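Beta-galacturonidase (Eisenbergiella tayi, PDB 6NCW) hydrolyses beta-galacturonides, acting as a family 2 glycoside hydrolase from a bacterium of the human gut. Local coordinates at residues 149-154 against 173-178; 66-71 against 100-105. One frame throughout, in Å; residues are numbered along the deposited sequence.

Overall arrangement
The two contacts illustrate how neighbouring beta domains meet through strand pairs that each belong to a separate sheet. Contact 2 pairs strands 68-72 and 98-105 of the N-terminal beta domain, and contact 1 pairs the two strands of a hairpin in the immunoglobulin-like domain that follows. Their centres are about 12 Å apart, and side chains meet between them: V101 CG2 lies 3.6 Å from Y151 OH, V101 CG1 is 3.8 Å from L177 CD2, and L177 O is 3.5 Å from K103 CE. Their centres lie about 26 and 27 Å from the centre of the chain, both away from the galacturonate-binding residues.

Contact 1. Residues 149-154 against 173-178; sequences EAYLSW and CVRNLS
The indole of W154 lies across the CB of C173, which sits over one face of the five-membered ring, 3.5 Å from its centroid, in a CH-pi contact offset toward CE2, on the bond the two rings share. SG approaches the same ring obliquely, adding a sulfur-aromatic contact. With chi1 at 51°, CG of W154 is held between its own backbone N and carbonyl carbon, and the ring folds back over the partner strand. The backbone beneath is a beta bulge: S153 and W154 together face C173, whose O accepts from S153 N at 2.9 Å while its N donates to W154 O at 3.0 Å.

Further along, Y151 and R175 run side by side. CB and CD of R175 pass close to the phenol, and CD reaches within 3.3 Å of Y151 OH; ring and guanidinium planes are 41° apart. CG anti to the backbone N (chi1 -179°) and an extended chain stand R175 up beside the phenol. A water accepts from R175 NH1 and also hydrogen-bonds S153 OG. L177 CD1 comes in at the ring's CD2-CE2 edge, near its plane, 3.9 Å from Y151 CD2.

Y151, R175 and L177 pack against V101 of strand 98-105, across the boundary with the N-terminal domain. The other face of this immunoglobulin-like sheet, with A150, L152, V174 and N176, belongs to the sandwich interior: L152 CD2 packs 3.7 Å from V174 CG2, and both side chains also touch L237. Where the pairing ends, L177 N donates to E149 O at 2.8 Å, and N176 OD1 takes the N-H of S178 from above its carbonyl plane, an Asx turn. N176 ND2 in turn donates to G180 O.

Contact 2. Residues 66-71 against 100-105; sequences GNIRLE and VVLKDI
I68 and L102 lie alongside each other at the apolar centre, pointing the same way from adjacent antiparallel strands, with I68 CG1 3.6 Å from L102 CB. CG1 of I68 is wedged between its backbone N and carbonyl carbon (chi1 70°), which carries CD1 toward both L102 CD1 and I105. The I105 side chain crosses that of I68 at about a right angle, CD1 to CD1 at 3.8 Å. L70 and V100 continue this face; L144 of the adjacent strand 142-147 packs on I68 and L70, and V88 of the second sheet on V100 and L102. On the reverse face, the aliphatic part of R69 crosses V101 at a slant, CG to CG2 at 3.9 Å.

Paired main-chain bonds join I68 to L102 and L70 to V100. Strand 68-72 also pairs with 142-147 (R69 with E145), making it an inner strand of a four-stranded sheet in the N-terminal domain; 98-105 is outermost within this chain. Just ahead of strand 68-72 the register slips by one residue: D104, at positive phi, and I105 both face G66, a G1 beta bulge. I105 N donates to G66 O at 2.9 Å, approaching from above the carbonyl plane, while I105 O accepts from G66 N at 3.1 Å.

At the bulge N67 OD1 receives D104 N at 2.6 Å. The donor lies in the amide's carbonyl plane, though the bond is bent, 137° at the hydrogen. ND2 donates to G148 O, and the amide thereby ties the bulge to the link between strands 142-147 and 150-162. The I68, L70, V100 and L102 face is purely apolar; the reverse is mixed, V101 meeting Y151 and L177 of the next domain, while salt bridges to D99 and E145 probably balance R69, as E205 does K103.

Contact 1. Residues 149-154 against 173-178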
loop_
_atom_site.group_PDB
_atom_site.type_symbol
_atom_site.label_atom_id
_atom_site.label_comp_id
_atom_site.label_asym_id
_atom_site.label_seq_id
_atom_site.Cartn_x
_atom_site.Cartn_y
_atom_site.Cartn_z
ATOM N N GLU A 149 1.245 -39.331 45.758
ATOM C CA GLU A 149 1.837 -38.825 46.989
ATOM C C GLU A 149 3.085 -37.991 46.746
ATOM O O GLU A 149 3.418 -37.151 47.589
ATOM C CB GLU A 149 2.168 -39.991 47.930
ATOM C CG GLU A 149 0.936 -40.672 48.503
ATOM C CD GLU A 149 0.123 -39.734 49.386
ATOM O OE1 GLU A 149 0.390 -39.694 50.608
ATOM O OE2 GLU A 149 -0.771 -39.026 48.856
ATOM N N ALA A 150 3.768 -38.192 45.619
ATOM C CA ALA A 150 4.989 -37.457 45.302
ATOM C C ALA A 150 5.194 -37.457 43.792
ATOM O O ALA A 150 4.697 -38.337 43.084
ATOM C CB ALA A 150 6.206 -38.065 46.004
ATOM N N TYR A 151 5.951 -36.466 43.306
ATOM C CA TYR A 151 6.138 -36.311 41.868
ATOM C C TYR A 151 7.488 -35.672 41.555
ATOM O O TYR A 151 8.110 -35.019 42.398
ATOM C CB TYR A 151 5.012 -35.476 41.245
ATOM C CG TYR A 151 5.024 -34.007 41.615
ATOM C CD1 TYR A 151 5.575 -33.049 40.753
ATOM C CD2 TYR A 151 4.466 -33.570 42.809
ATOM C CE1 TYR A 151 5.582 -31.699 41.084
ATOM C CE2 TYR A 151 4.467 -32.227 43.149
ATOM C CZ TYR A 151 5.024 -31.297 42.283
ATOM O OH TYR A 151 5.012 -29.970 42.633
ATOM N N LEU A 152 7.918 -35.866 40.314
ATOM C CA LEU A 152 9.170 -35.310 39.812
ATOM C C LEU A 152 8.935 -33.872 39.345
ATOM O O LEU A 152 8.228 -33.634 38.361
ATOM C CB LEU A 152 9.704 -36.188 38.686
ATOM C CG LEU A 152 10.018 -37.603 39.193
ATOM C CD1 LEU A 152 10.571 -38.513 38.112
ATOM C CD2 LEU A 152 10.996 -37.509 40.354
ATOM N N SER A 153 9.542 -32.913 40.047
ATOM C CA SER A 153 9.364 -31.497 39.744
ATOM C C SER A 153 10.180 -31.051 38.521
ATOM O O SER A 153 9.686 -30.271 37.701
ATOM C CB SER A 153 9.725 -30.677 40.979
ATOM O OG SER A 153 9.959 -29.328 40.636
ATOM N N TRP A 154 11.416 -31.526 38.374
ATOM C CA TRP A 154 12.229 -31.273 37.185
ATOM C C TRP A 154 13.418 -32.228 37.184
ATOM O O TRP A 154 13.735 -32.849 38.203
ATOM C CB TRP A 154 12.719 -29.812 37.103
ATOM C CG TRP A 154 13.412 -29.236 38.351
ATOM C CD1 TRP A 154 12.850 -28.414 39.285
ATOM C CD2 TRP A 154 14.782 -29.429 38.768
ATOM N NE1 TRP A 154 13.764 -28.096 40.257
ATOM C CE2 TRP A 154 14.961 -28.697 39.960
ATOM C CE3 TRP A 154 15.866 -30.163 38.257
ATOM C CZ2 TRP A 154 16.183 -28.665 40.648
ATOM C CZ3 TRP A 154 17.083 -30.124 38.941
ATOM C CH2 TRP A 154 17.227 -29.385 40.127
ATOM N N CYS A 173 14.777 -33.287 40.928
ATOM C CA CYS A 173 14.122 -32.693 42.079
ATOM C C CYS A 173 12.796 -33.408 42.316
ATOM O O CYS A 173 11.981 -33.521 41.396
ATOM C CB CYS A 173 13.904 -31.202 41.837
ATOM S SG CYS A 173 13.363 -30.310 43.253
ATOM N N VAL A 174 12.592 -33.913 43.534
ATOM C CA VAL A 174 11.378 -34.643 43.889
ATOM C C VAL A 174 10.669 -33.884 44.999
ATOM O O VAL A 174 11.302 -33.407 45.948
ATOM C CB VAL A 174 11.672 -36.094 44.326
ATOM C CG1 VAL A 174 10.400 -36.937 44.262
ATOM C CG2 VAL A 174 12.754 -36.704 43.456
ATOM N N ARG A 175 9.353 -33.765 44.871
ATOM C CA ARG A 175 8.528 -33.096 45.865
ATOM C C ARG A 175 7.576 -34.120 46.468
ATOM O O ARG A 175 6.838 -34.801 45.742
ATOM C CB ARG A 175 7.755 -31.931 45.249
ATOM C CG ARG A 175 6.872 -31.161 46.220
ATOM C CD ARG A 175 6.468 -29.857 45.568
ATOM N NE ARG A 175 5.346 -29.187 46.215
ATOM C CZ ARG A 175 4.801 -28.058 45.754
ATOM N NH1 ARG A 175 5.287 -27.484 44.652
ATOM N NH2 ARG A 175 3.779 -27.497 46.387
ATOM N N ASN A 176 7.611 -34.238 47.789
ATOM C CA ASN A 176 6.717 -35.113 48.534
ATOM C C ASN A 176 5.538 -34.279 49.011
ATOM O O ASN A 176 5.729 -33.258 49.678
ATOM C CB ASN A 176 7.455 -35.754 49.712
ATOM C CG ASN A 176 6.536 -36.559 50.618
ATOM O OD1 ASN A 176 5.527 -37.116 50.181
ATOM N ND2 ASN A 176 6.877 -36.608 51.893
ATOM N N LEU A 177 4.330 -34.679 48.632
ATOM C CA LEU A 177 3.126 -33.998 49.096
ATOM C C LEU A 177 2.508 -34.665 50.323
ATOM O O LEU A 177 1.532 -34.138 50.872
ATOM C CB LEU A 177 2.084 -33.930 47.967
ATOM C CG LEU A 177 2.540 -33.287 46.647
ATOM C CD1 LEU A 177 1.626 -33.721 45.530
ATOM C CD2 LEU A 177 2.570 -31.764 46.749
ATOM N N SER A 178 3.048 -35.807 50.749
ATOM C CA SER A 178 2.580 -36.504 51.943
ATOM C C SER A 178 3.191 -35.899 53.202
ATOM O O SER A 178 4.348 -35.468 53.211
ATOM C CB SER A 178 2.938 -37.985 51.874
ATOM O OG SER A 178 2.574 -38.632 53.082
HETATM O O HOH W 1 7.957 -27.823 42.768
#

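Contact 2. Residues 66-71 against 100-105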
loop_
_atom_site.group_PDB
_atom_site.type_symbol
_atom_site.label_atom_id
_atom_site.label_comp_id
_atom_site.label_asym_id
_atom_site.label_seq_id
_atom_site.Cartn_x
_atom_site.Cartn_y
_atom_site.Cartn_z
ATOM N N GLY A 66 -8.239 -35.870 43.922
ATOM C CA GLY A 66 -6.991 -36.105 44.616
ATOM C C GLY A 66 -6.041 -34.926 44.506
ATOM O O GLY A 66 -6.451 -33.771 44.439
ATOM N N ASN A 67 -4.750 -35.234 44.515
ATOM C CA ASN A 67 -3.725 -34.209 44.379
ATOM C C ASN A 67 -3.555 -33.843 42.906
ATOM O O ASN A 67 -3.313 -34.718 42.064
ATOM C CB ASN A 67 -2.393 -34.701 44.946
ATOM C CG ASN A 67 -2.405 -34.848 46.454
ATOM O OD1 ASN A 67 -3.230 -34.257 47.153
ATOM N ND2 ASN A 67 -1.470 -35.634 46.962
ATOM N N ILE A 68 -3.661 -32.549 42.600
ATOM C CA ILE A 68 -3.555 -32.073 41.227
ATOM C C ILE A 68 -2.502 -30.975 41.121
ATOM O O ILE A 68 -2.168 -30.287 42.090
ATOM C CB ILE A 68 -4.897 -31.552 40.679
ATOM C CG1 ILE A 68 -5.288 -30.246 41.367
ATOM C CG2 ILE A 68 -5.982 -32.616 40.818
ATOM C CD1 ILE A 68 -6.464 -29.524 40.709
ATOM N N ARG A 69 -1.997 -30.812 39.902
ATOM C CA ARG A 69 -1.093 -29.729 39.548
ATOM C C ARG A 69 -1.628 -29.085 38.282
ATOM O O ARG A 69 -1.867 -29.776 37.285
ATOM C CB ARG A 69 0.330 -30.255 39.339
ATOM C CG ARG A 69 1.366 -29.214 38.973
ATOM C CD ARG A 69 2.705 -29.906 38.715
ATOM N NE ARG A 69 3.718 -28.970 38.253
ATOM C CZ ARG A 69 4.243 -28.966 37.033
ATOM N NH1 ARG A 69 3.861 -29.866 36.131
ATOM N NH2 ARG A 69 5.158 -28.052 36.717
ATOM N N LEU A 70 -1.851 -27.782 38.330
ATOM C CA LEU A 70 -2.157 -26.995 37.141
ATOM C C LEU A 70 -0.893 -26.253 36.727
ATOM O O LEU A 70 -0.392 -25.420 37.490
ATOM C CB LEU A 70 -3.288 -26.009 37.407
ATOM C CG LEU A 70 -4.631 -26.639 37.755
ATOM C CD1 LEU A 70 -5.400 -25.720 38.692
ATOM C CD2 LEU A 70 -5.415 -26.882 36.486
ATOM N N GLU A 71 -0.366 -26.565 35.541
ATOM C CA GLU A 71 0.777 -25.838 35.005
ATOM C C GLU A 71 0.318 -24.811 33.974
ATOM O O GLU A 71 -0.395 -25.147 33.018
ATOM C CB GLU A 71 1.818 -26.761 34.376
ATOM C CG GLU A 71 3.044 -25.932 33.906
ATOM C CD GLU A 71 4.137 -26.750 33.259
ATOM O OE1 GLU A 71 3.890 -27.926 32.909
ATOM O OE2 GLU A 71 5.251 -26.195 33.092
ATOM N N VAL A 100 0.311 -24.386 39.938
ATOM C CA VAL A 100 -0.489 -24.426 41.154
ATOM C C VAL A 100 -0.663 -25.887 41.526
ATOM O O VAL A 100 -1.034 -26.705 40.674
ATOM C CB VAL A 100 -1.860 -23.756 40.964
ATOM C CG1 VAL A 100 -2.694 -23.876 42.230
ATOM C CG2 VAL A 100 -1.685 -22.301 40.565
ATOM N N VAL A 101 -0.382 -26.216 42.783
ATOM C CA VAL A 101 -0.514 -27.576 43.295
ATOM C C VAL A 101 -1.600 -27.589 44.364
ATOM O O VAL A 101 -1.592 -26.758 45.277
ATOM C CB VAL A 101 0.819 -28.098 43.853
ATOM C CG1 VAL A 101 0.615 -29.470 44.478
ATOM C CG2 VAL A 101 1.860 -28.155 42.732
ATOM N N LEU A 102 -2.539 -28.524 44.238
ATOM C CA LEU A 102 -3.703 -28.590 45.111
ATOM C C LEU A 102 -3.806 -29.977 45.715
ATOM O O LEU A 102 -3.820 -30.975 44.988
ATOM C CB LEU A 102 -4.988 -28.265 44.357
ATOM C CG LEU A 102 -5.161 -26.784 44.061
ATOM C CD1 LEU A 102 -6.489 -26.546 43.380
ATOM C CD2 LEU A 102 -5.042 -25.996 45.356
ATOM N N LYS A 103 -3.909 -30.032 47.037
ATOM C CA LYS A 103 -3.891 -31.298 47.749
ATOM C C LYS A 103 -5.308 -31.809 47.954
ATOM O O LYS A 103 -6.188 -31.063 48.395
ATOM C CB LYS A 103 -3.165 -31.148 49.086
ATOM C CG LYS A 103 -1.650 -31.094 48.933
ATOM C CD LYS A 103 -0.961 -30.630 50.211
ATOM C CE LYS A 103 0.533 -30.904 50.149
ATOM N NZ LYS A 103 1.243 -30.475 51.385
ATOM N N ASP A 104 -5.526 -33.061 47.554
ATOM C CA ASP A 104 -6.689 -33.867 47.918
ATOM C C ASP A 104 -8.004 -33.103 47.725
ATOM O O ASP A 104 -8.726 -32.785 48.672
ATOM C CB ASP A 104 -6.519 -34.370 49.355
ATOM C CG ASP A 104 -7.561 -35.397 49.746
ATOM O OD1 ASP A 104 -8.401 -35.077 50.613
ATOM O OD2 ASP A 104 -7.547 -36.512 49.179
ATOM N N ILE A 105 -8.303 -32.813 46.442
ATOM C CA ILE A 105 -9.546 -32.134 46.085
ATOM C C ILE A 105 -10.632 -33.186 45.921
ATOM O O ILE A 105 -10.357 -34.335 45.561
ATOM C CB ILE A 105 -9.405 -31.277 44.800
ATOM C CG1 ILE A 105 -9.429 -32.151 43.543
ATOM C CG2 ILE A 105 -8.122 -30.456 44.817
ATOM C CD1 ILE A 105 -9.408 -31.355 42.271
#